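Long-range contact in phospho-2-dehydro-3-deoxyheptonate aldolase/chorismate mutase (PDB 2D8D), which probably joins a DAHP synthase activity to a chorismate mutase activity, the all-helical domain seen here belonging to the latter: residues Glu52-Leu57 against Thr69-Phe74. Numbering follows the deposited sequence.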
loop_
_atom_site.group_PDB
_atom_site.type_symbol
_atom_site.label_atom_id
_atom_site.label_comp_id
_atom_site.label_asym_id
_atom_site.label_seq_id
_atom_site.Cartn_x
_atom_site.Cartn_y
_atom_site.Cartn_z
ATOM N N GLU B 52 -1.320 2.162 -17.186
ATOM C CA GLU B 52 0.114 2.063 -17.416
ATOM C C GLU B 52 0.829 1.710 -16.116
ATOM O O GLU B 52 1.756 0.903 -16.117
ATOM C CB GLU B 52 0.644 3.371 -18.000
ATOM C CG GLU B 52 0.011 3.670 -19.347
ATOM C CD GLU B 52 0.447 4.984 -19.942
ATOM O OE1 GLU B 52 0.659 5.946 -19.176
ATOM O OE2 GLU B 52 0.557 5.057 -21.185
ATOM N N MET B 53 0.395 2.292 -15.002
ATOM C CA MET B 53 1.016 1.980 -13.718
ATOM C C MET B 53 0.731 0.523 -13.348
ATOM O O MET B 53 1.623 -0.201 -12.901
ATOM C CB MET B 53 0.501 2.926 -12.626
ATOM C CG MET B 53 0.923 4.375 -12.851
ATOM S SD MET B 53 0.497 5.507 -11.513
ATOM C CE MET B 53 -1.264 5.628 -11.719
ATOM N N LEU B 54 -0.508 0.087 -13.550
ATOM C CA LEU B 54 -0.869 -1.290 -13.234
ATOM C C LEU B 54 -0.068 -2.265 -14.092
ATOM O O LEU B 54 0.292 -3.353 -13.638
ATOM C CB LEU B 54 -2.367 -1.515 -13.456
ATOM C CG LEU B 54 -3.311 -0.775 -12.505
ATOM C CD1 LEU B 54 -4.744 -1.016 -12.937
ATOM C CD2 LEU B 54 -3.096 -1.248 -11.073
ATOM N N ALA B 55 0.220 -1.865 -15.328
ATOM C CA ALA B 55 0.973 -2.712 -16.242
ATOM C C ALA B 55 2.407 -2.953 -15.784
ATOM O O ALA B 55 2.860 -4.097 -15.756
ATOM C CB ALA B 55 0.962 -2.115 -17.648
ATOM N N TYR B 56 3.142 -1.903 -15.422
ATOM C CA TYR B 56 4.510 -2.161 -14.999
ATOM C C TYR B 56 4.583 -2.786 -13.611
ATOM O O TYR B 56 5.504 -3.549 -13.329
ATOM C CB TYR B 56 5.412 -0.907 -15.108
ATOM C CG TYR B 56 5.124 0.278 -14.204
ATOM C CD1 TYR B 56 4.685 1.490 -14.741
ATOM C CD2 TYR B 56 5.352 0.213 -12.830
ATOM C CE1 TYR B 56 4.484 2.607 -13.935
ATOM C CE2 TYR B 56 5.149 1.326 -12.015
ATOM C CZ TYR B 56 4.714 2.517 -12.574
ATOM O OH TYR B 56 4.482 3.609 -11.769
ATOM N N LEU B 57 3.610 -2.499 -12.751
ATOM C CA LEU B 57 3.619 -3.080 -11.414
ATOM C C LEU B 57 3.349 -4.578 -11.488
ATOM O O LEU B 57 3.962 -5.359 -10.757
ATOM C CB LEU B 57 2.589 -2.382 -10.523
ATOM C CG LEU B 57 2.965 -0.934 -10.183
ATOM C CD1 LEU B 57 1.779 -0.221 -9.553
ATOM C CD2 LEU B 57 4.175 -0.919 -9.253
ATOM N N THR B 69 -3.897 -9.662 -7.369
ATOM C CA THR B 69 -3.933 -9.054 -6.042
ATOM C C THR B 69 -3.190 -7.719 -6.067
ATOM O O THR B 69 -3.663 -6.728 -5.510
ATOM C CB THR B 69 -3.290 -9.976 -4.985
ATOM O OG1 THR B 69 -4.058 -11.181 -4.872
ATOM C CG2 THR B 69 -3.243 -9.285 -3.629
ATOM N N ILE B 70 -2.026 -7.701 -6.710
ATOM C CA ILE B 70 -1.252 -6.471 -6.818
ATOM C C ILE B 70 -2.101 -5.432 -7.550
ATOM O O ILE B 70 -2.167 -4.269 -7.152
ATOM C CB ILE B 70 0.074 -6.713 -7.585
ATOM C CG1 ILE B 70 1.017 -7.568 -6.731
ATOM C CG2 ILE B 70 0.723 -5.387 -7.961
ATOM C CD1 ILE B 70 1.299 -7.003 -5.345
ATOM N N ARG B 71 -2.767 -5.862 -8.617
ATOM C CA ARG B 71 -3.619 -4.968 -9.391
ATOM C C ARG B 71 -4.742 -4.413 -8.512
ATOM O O ARG B 71 -5.019 -3.217 -8.525
ATOM C CB ARG B 71 -4.210 -5.723 -10.584
ATOM C CG ARG B 71 -5.083 -4.888 -11.503
ATOM C CD ARG B 71 -5.638 -5.743 -12.635
ATOM N NE ARG B 71 -4.573 -6.291 -13.469
ATOM C CZ ARG B 71 -3.874 -5.586 -14.353
ATOM N NH1 ARG B 71 -4.125 -4.295 -14.524
ATOM N NH2 ARG B 71 -2.918 -6.170 -15.060
ATOM N N LYS B 72 -5.379 -5.294 -7.745
ATOM C CA LYS B 72 -6.470 -4.906 -6.856
ATOM C C LYS B 72 -6.026 -3.875 -5.822
ATOM O O LYS B 72 -6.688 -2.858 -5.617
ATOM C CB LYS B 72 -7.008 -6.144 -6.130
ATOM C CG LYS B 72 -8.142 -5.860 -5.156
ATOM C CD LYS B 72 -8.416 -7.053 -4.252
ATOM C CE LYS B 72 -8.748 -8.303 -5.052
ATOM N NZ LYS B 72 -9.945 -8.113 -5.913
ATOM N N LEU B 73 -4.905 -4.151 -5.169
ATOM C CA LEU B 73 -4.390 -3.252 -4.146
ATOM C C LEU B 73 -4.042 -1.881 -4.708
ATOM O O LEU B 73 -4.402 -0.859 -4.126
ATOM C CB LEU B 73 -3.169 -3.876 -3.466
ATOM C CG LEU B 73 -3.470 -5.128 -2.634
ATOM C CD1 LEU B 73 -2.174 -5.727 -2.126
ATOM C CD2 LEU B 73 -4.387 -4.775 -1.468
ATOM N N PHE B 74 -3.358 -1.844 -5.845
ATOM C CA PHE B 74 -3.014 -0.552 -6.411
ATOM C C PHE B 74 -4.239 0.201 -6.917
ATOM O O PHE B 74 -4.272 1.426 -6.858
ATOM C CB PHE B 74 -1.936 -0.709 -7.484
ATOM C CG PHE B 74 -0.543 -0.710 -6.915
ATOM C CD1 PHE B 74 0.076 0.488 -6.562
ATOM C CD2 PHE B 74 0.126 -1.904 -6.668
ATOM C CE1 PHE B 74 1.339 0.496 -5.964
ATOM C CE2 PHE B 74 1.389 -1.905 -6.071
ATOM C CZ PHE B 74 1.994 -0.701 -5.720
#
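Leu54 and Leu57 on helix 47-60 meet Ile70, Arg71 and Phe74 on helix 67-84 where the two helices, joined by a short connection, run roughly antiparallel, their local axes 9.8 Å apart at an angle of 145°. Spaced about one turn apart, the two leucines turn the same side of their helix to its neighbour. Leu57 sets CD1 squarely over one face of the Phe74 ring, 3.4 Å from its centroid and only 9° off the normal, a CH-pi contact that suits a compact methyl and a flat aromatic surface. CG2 of Ile70 adds a looser touch, 4.4 Å from Leu57 CB. The backbones come closest at Leu54, its CA 6.0 Å from Arg71 CA, and a branched leucine there reaches two partners. Its CD2 rests 3.8 Å from Phe74 CB, the two side chains running alongside and pointing opposite ways. The flexible chain of Arg71 begins with CG anti to the backbone N (chi1 -178°) and bends at chi3, which folds the guanidinium back obliquely against Leu54, NH1 3.5 Å from CB; such length lets a charged residue pack on a leucine at the partly exposed side. Ile19 and Leu20 of the second subunit pack on Phe74 and Ile70, so helix 67-84 of this type II chorismate mutase fold also faces the partner subunit. An alanine in place of Phe74 would remove the ring under Leu57 CD1 and would probably open a gap between the helices. No hydrogen bond crosses the contact, so cohesion here rests on apolar packing and the CH-pi interaction, the guanidinium against Leu54 being the one charged group to join in.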